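Local coordinates for putative aliphatic sulfonates-binding protein (PDB 2X26) that probably serves as the periplasmic binding protein that delivers aliphatic sulfonates to an ABC transporter in Escherichia coli, at residues A[101-112]-A[129-140]. Residues are numbered along the deposited sequence; the frame is centred on the assembly and turned at random. Where two conformers were deposited one is given.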
loop_
_atom_site.group_PDB
_atom_site.type_symbol
_atom_site.label_atom_id
_atom_site.label_comp_id
_atom_site.label_asym_id
_atom_site.label_seq_id
_atom_site.Cartn_x
_atom_site.Cartn_y
_atom_site.Cartn_z
ATOM N N ALA A 101 -12.684 -24.156 2.869
ATOM C CA ALA A 101 -12.632 -25.548 2.448
ATOM C C ALA A 101 -13.697 -25.877 1.410
ATOM O O ALA A 101 -13.453 -26.695 0.525
ATOM C CB ALA A 101 -12.747 -26.458 3.660
ATOM N N ASP A 102 -14.862 -25.242 1.501
ATOM C CA ASP A 102 -15.924 -25.539 0.551
ATOM C C ASP A 102 -15.623 -25.051 -0.864
ATOM O O ASP A 102 -16.313 -25.440 -1.806
ATOM C CB ASP A 102 -17.263 -24.983 0.995
ATOM C CG ASP A 102 -17.795 -25.655 2.211
ATOM O OD1 ASP A 102 -17.403 -26.827 2.486
ATOM O OD2 ASP A 102 -18.597 -24.999 2.913
ATOM N N LEU A 103 -14.587 -24.234 -1.027
ATOM C CA LEU A 103 -14.182 -23.819 -2.377
ATOM C C LEU A 103 -13.556 -24.922 -3.225
ATOM O O LEU A 103 -13.420 -24.755 -4.420
ATOM C CB LEU A 103 -13.227 -22.637 -2.339
ATOM C CG LEU A 103 -13.835 -21.348 -1.783
ATOM C CD1 LEU A 103 -12.755 -20.402 -1.512
ATOM C CD2 LEU A 103 -14.783 -20.721 -2.737
ATOM N N LYS A 104 -13.137 -26.024 -2.607
ATOM C CA LYS A 104 -12.550 -27.150 -3.368
ATOM C C LYS A 104 -13.364 -27.435 -4.625
ATOM O O LYS A 104 -14.566 -27.620 -4.536
ATOM C CB LYS A 104 -12.505 -28.426 -2.507
ATOM C CG LYS A 104 -11.667 -29.542 -3.139
ATOM C CD LYS A 104 -11.212 -30.578 -2.112
ATOM C CE LYS A 104 -10.363 -31.667 -2.783
ATOM N NZ LYS A 104 -9.951 -32.790 -1.823
ATOM N N GLY A 105 -12.710 -27.456 -5.783
ATOM C CA GLY A 105 -13.389 -27.814 -7.029
ATOM C C GLY A 105 -14.117 -26.666 -7.725
ATOM O O GLY A 105 -14.623 -26.835 -8.843
ATOM N N HIS A 106 -14.180 -25.505 -7.083
ATOM C CA HIS A 106 -14.935 -24.354 -7.625
ATOM C C HIS A 106 -14.078 -23.311 -8.325
ATOM O O HIS A 106 -12.845 -23.323 -8.204
ATOM C CB HIS A 106 -15.799 -23.707 -6.538
ATOM C CG HIS A 106 -16.967 -24.538 -6.130
ATOM N ND1 HIS A 106 -17.082 -25.108 -4.883
ATOM C CD2 HIS A 106 -18.063 -24.927 -6.823
ATOM C CE1 HIS A 106 -18.201 -25.809 -4.818
ATOM N NE2 HIS A 106 -18.815 -25.715 -5.984
ATOM N N LYS A 107 -14.736 -22.402 -9.070
ATOM C CA LYS A 107 -14.042 -21.343 -9.792
ATOM C C LYS A 107 -13.934 -20.094 -8.909
ATOM O O LYS A 107 -14.937 -19.604 -8.378
ATOM C CB LYS A 107 -14.778 -20.985 -11.095
ATOM C CG LYS A 107 -15.009 -22.146 -12.036
ATOM C CD LYS A 107 -16.026 -21.674 -13.106
ATOM C CE LYS A 107 -16.939 -22.744 -13.592
ATOM N NZ LYS A 107 -16.347 -23.479 -14.737
ATOM N N VAL A 108 -12.711 -19.602 -8.746
ATOM C CA VAL A 108 -12.509 -18.415 -7.946
ATOM C C VAL A 108 -11.830 -17.336 -8.796
ATOM O O VAL A 108 -10.708 -17.557 -9.284
ATOM C CB VAL A 108 -11.641 -18.752 -6.728
ATOM C CG1 VAL A 108 -11.441 -17.491 -5.843
ATOM C CG2 VAL A 108 -12.259 -19.923 -5.877
ATOM N N ALA A 109 -12.443 -16.151 -8.907
ATOM C CA ALA A 109 -11.849 -15.071 -9.672
ATOM C C ALA A 109 -10.979 -14.201 -8.771
ATOM O O ALA A 109 -11.356 -13.953 -7.623
ATOM C CB ALA A 109 -12.933 -14.221 -10.269
ATOM N N PHE A 110 -9.852 -13.731 -9.308
ATOM C CA PHE A 110 -8.955 -12.745 -8.644
ATOM C C PHE A 110 -7.884 -12.309 -9.630
ATOM O O PHE A 110 -7.646 -13.016 -10.611
ATOM C CB PHE A 110 -8.265 -13.363 -7.417
ATOM C CG PHE A 110 -7.433 -14.599 -7.741
ATOM C CD1 PHE A 110 -6.040 -14.522 -7.897
ATOM C CD2 PHE A 110 -8.058 -15.835 -7.927
ATOM C CE1 PHE A 110 -5.299 -15.682 -8.217
ATOM C CE2 PHE A 110 -7.324 -16.975 -8.279
ATOM C CZ PHE A 110 -5.948 -16.883 -8.405
ATOM N N GLN A 111 -7.159 -11.232 -9.322
ATOM C CA GLN A 111 -6.088 -10.751 -10.195
ATOM C C GLN A 111 -4.769 -11.469 -9.922
ATOM O O GLN A 111 -4.303 -11.533 -8.783
ATOM C CB GLN A 111 -5.902 -9.216 -10.069
ATOM C CG GLN A 111 -4.906 -8.694 -11.113
ATOM C CD GLN A 111 -4.781 -7.168 -11.085
ATOM O OE1 GLN A 111 -5.490 -6.461 -11.777
ATOM N NE2 GLN A 111 -3.841 -6.684 -10.328
ATOM N N LYS A 112 -4.158 -12.037 -10.967
ATOM C CA LYS A 112 -2.902 -12.764 -10.772
ATOM C C LYS A 112 -1.850 -11.821 -10.196
ATOM O O LYS A 112 -1.694 -10.678 -10.665
ATOM C CB LYS A 112 -2.375 -13.401 -12.087
ATOM C CG LYS A 112 -1.123 -14.283 -11.838
ATOM C CD LYS A 112 -0.622 -14.998 -13.124
ATOM C CE LYS A 112 0.871 -15.360 -12.960
ATOM N NZ LYS A 112 1.399 -16.204 -14.065
ATOM N N LEU A 129 -5.576 -26.850 1.204
ATOM C CA LEU A 129 -5.763 -26.843 -0.250
ATOM C C LEU A 129 -4.665 -26.091 -0.985
ATOM O O LEU A 129 -3.977 -25.248 -0.393
ATOM C CB LEU A 129 -7.128 -26.268 -0.626
ATOM C CG LEU A 129 -8.382 -26.947 -0.040
ATOM C CD1 LEU A 129 -9.634 -26.135 -0.372
ATOM C CD2 LEU A 129 -8.564 -28.406 -0.534
ATOM N N LYS A 130 -4.496 -26.408 -2.271
ATOM C CA LYS A 130 -3.572 -25.669 -3.128
ATOM C C LYS A 130 -4.337 -25.132 -4.362
ATOM O O LYS A 130 -5.511 -25.455 -4.542
ATOM C CB LYS A 130 -2.440 -26.606 -3.571
ATOM C CG LYS A 130 -1.412 -26.994 -2.485
ATOM C CD LYS A 130 -0.286 -27.811 -3.132
ATOM C CE LYS A 130 0.900 -28.011 -2.176
ATOM N NZ LYS A 130 0.693 -29.048 -1.090
ATOM N N PHE A 131 -3.686 -24.337 -5.212
ATOM C CA PHE A 131 -4.351 -23.840 -6.430
ATOM C C PHE A 131 -4.784 -24.954 -7.370
ATOM O O PHE A 131 -5.646 -24.746 -8.236
ATOM C CB PHE A 131 -3.459 -22.865 -7.210
ATOM C CG PHE A 131 -3.616 -21.438 -6.794
ATOM C CD1 PHE A 131 -4.117 -21.101 -5.539
ATOM C CD2 PHE A 131 -3.247 -20.423 -7.661
ATOM C CE1 PHE A 131 -4.245 -19.732 -5.164
ATOM C CE2 PHE A 131 -3.347 -19.112 -7.301
ATOM C CZ PHE A 131 -3.865 -18.755 -6.064
ATOM N N THR A 132 -4.162 -26.124 -7.230
ATOM C CA THR A 132 -4.526 -27.260 -8.088
ATOM C C THR A 132 -5.812 -27.896 -7.572
ATOM O O THR A 132 -6.346 -28.802 -8.195
ATOM C CB THR A 132 -3.379 -28.306 -8.241
ATOM O OG1 THR A 132 -2.826 -28.648 -6.968
ATOM C CG2 THR A 132 -2.287 -27.781 -9.145
ATOM N N ASP A 133 -6.318 -27.401 -6.435
ATOM C CA ASP A 133 -7.522 -27.971 -5.811
ATOM C C ASP A 133 -8.767 -27.132 -6.157
ATOM O O ASP A 133 -9.882 -27.534 -5.849
ATOM C CB ASP A 133 -7.359 -28.109 -4.292
ATOM C CG ASP A 133 -6.316 -29.168 -3.897
ATOM O OD1 ASP A 133 -6.414 -30.352 -4.345
ATOM O OD2 ASP A 133 -5.396 -28.829 -3.111
ATOM N N ILE A 134 -8.562 -25.965 -6.776
ATOM C CA ILE A 134 -9.668 -25.154 -7.326
ATOM C C ILE A 134 -9.402 -24.838 -8.807
ATOM O O ILE A 134 -8.433 -25.335 -9.391
ATOM C CB ILE A 134 -9.859 -23.802 -6.574
ATOM C CG1 ILE A 134 -8.636 -22.918 -6.761
ATOM C CG2 ILE A 134 -10.051 -24.054 -5.052
ATOM C CD1 ILE A 134 -8.827 -21.449 -6.360
ATOM N N GLN A 135 -10.252 -24.011 -9.396
ATOM C CA GLN A 135 -10.030 -23.500 -10.745
ATOM C C GLN A 135 -9.707 -21.996 -10.699
ATOM O O GLN A 135 -10.633 -21.165 -10.709
ATOM C CB GLN A 135 -11.266 -23.776 -11.611
ATOM C CG GLN A 135 -11.428 -25.243 -12.023
ATOM C CD GLN A 135 -12.068 -25.422 -13.404
ATOM O OE1 GLN A 135 -13.281 -25.271 -13.573
ATOM N NE2 GLN A 135 -11.247 -25.761 -14.394
ATOM N N PRO A 136 -8.399 -21.632 -10.618
ATOM C CA PRO A 136 -8.074 -20.205 -10.460
ATOM C C PRO A 136 -8.408 -19.504 -11.712
ATOM O O PRO A 136 -8.095 -20.014 -12.817
ATOM C CB PRO A 136 -6.547 -20.206 -10.258
ATOM C CG PRO A 136 -6.250 -21.583 -9.697
ATOM C CD PRO A 136 -7.173 -22.454 -10.535
ATOM N N THR A 137 -9.064 -18.356 -11.573
ATOM C CA THR A 137 -9.644 -17.683 -12.718
ATOM C C THR A 137 -9.083 -16.257 -12.726
ATOM O O THR A 137 -9.556 -15.399 -11.967
ATOM C CB THR A 137 -11.160 -17.668 -12.577
ATOM O OG1 THR A 137 -11.645 -19.023 -12.457
ATOM C CG2 THR A 137 -11.765 -17.043 -13.771
ATOM N N TYR A 138 -8.049 -16.052 -13.540
ATOM C CA TYR A 138 -7.218 -14.851 -13.410
ATOM C C TYR A 138 -7.862 -13.688 -14.143
ATOM O O TYR A 138 -7.927 -13.703 -15.362
ATOM C CB TYR A 138 -5.815 -15.121 -13.956
ATOM C CG TYR A 138 -5.067 -16.254 -13.227
ATOM C CD1 TYR A 138 -4.601 -16.061 -11.937
ATOM C CD2 TYR A 138 -4.811 -17.501 -13.861
ATOM C CE1 TYR A 138 -3.903 -17.050 -11.257
ATOM C CE2 TYR A 138 -4.115 -18.523 -13.161
ATOM C CZ TYR A 138 -3.666 -18.264 -11.856
ATOM O OH TYR A 138 -2.972 -19.195 -11.086
ATOM N N LEU A 139 -8.367 -12.695 -13.396
ATOM C CA LEU A 139 -9.130 -11.590 -14.003
ATOM C C LEU A 139 -8.894 -10.294 -13.253
ATOM O O LEU A 139 -8.854 -10.303 -12.048
ATOM C CB LEU A 139 -10.615 -11.895 -13.901
ATOM C CG LEU A 139 -11.105 -13.147 -14.669
ATOM C CD1 LEU A 139 -12.574 -13.420 -14.369
ATOM C CD2 LEU A 139 -10.882 -12.844 -16.135
ATOM N N THR A 140 -8.875 -9.167 -13.964
ATOM C CA THR A 140 -8.761 -7.879 -13.270
ATOM C C THR A 140 -10.129 -7.522 -12.663
ATOM O O THR A 140 -11.113 -8.192 -12.962
ATOM C CB THR A 140 -8.254 -6.816 -14.224
ATOM O OG1 THR A 140 -9.210 -6.660 -15.275
ATOM C CG2 THR A 140 -6.881 -7.264 -14.823
HETATM O O HOH W 1 -14.608 -25.705 -11.547
#
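The carbonyl oxygen of Q135 is gripped by two donors that reach it from opposite faces of its carbonyl plane. V108 N comes across from the neighbouring strand at 3.3 Å from Q135 O. T137 OG1 turns back to its own chain and gives its proton to Q135 O at 2.9 Å. Strands 107-110 and 135-138 run parallel, and T137 N to V108 O, F110 N to T137 O and L139 N to F110 O carry the pairing on. Before the strands, G105 N donates to D133 O at 2.8 Å, in the carbonyl plane. G105 sits in the type II turn 103-106, where its backbone angles call for glycine.

F110 has its CG between backbone N and carbonyl carbon (chi1 58°), and from there its CZ reaches Y138 CE1 at 3.5 Å and F131 CE2 at 3.6 Å. Both rings meet it obliquely, with planes at 71° for Y138, while P136 CB sits at the edge of the F110 ring. H117 of helix 115-126 joins this aromatic group. An alanine at F110 would remove the ring and would probably leave F131 and Y138 without their common partner. V108 is on the same sheet face as F110, and I134 CD1 packs on V108 CG2 at 3.8 Å. This is a beta-alpha-beta unit at a sheet edge, held by backbone bonds across the strands and by apolar and aromatic contacts towards its helix.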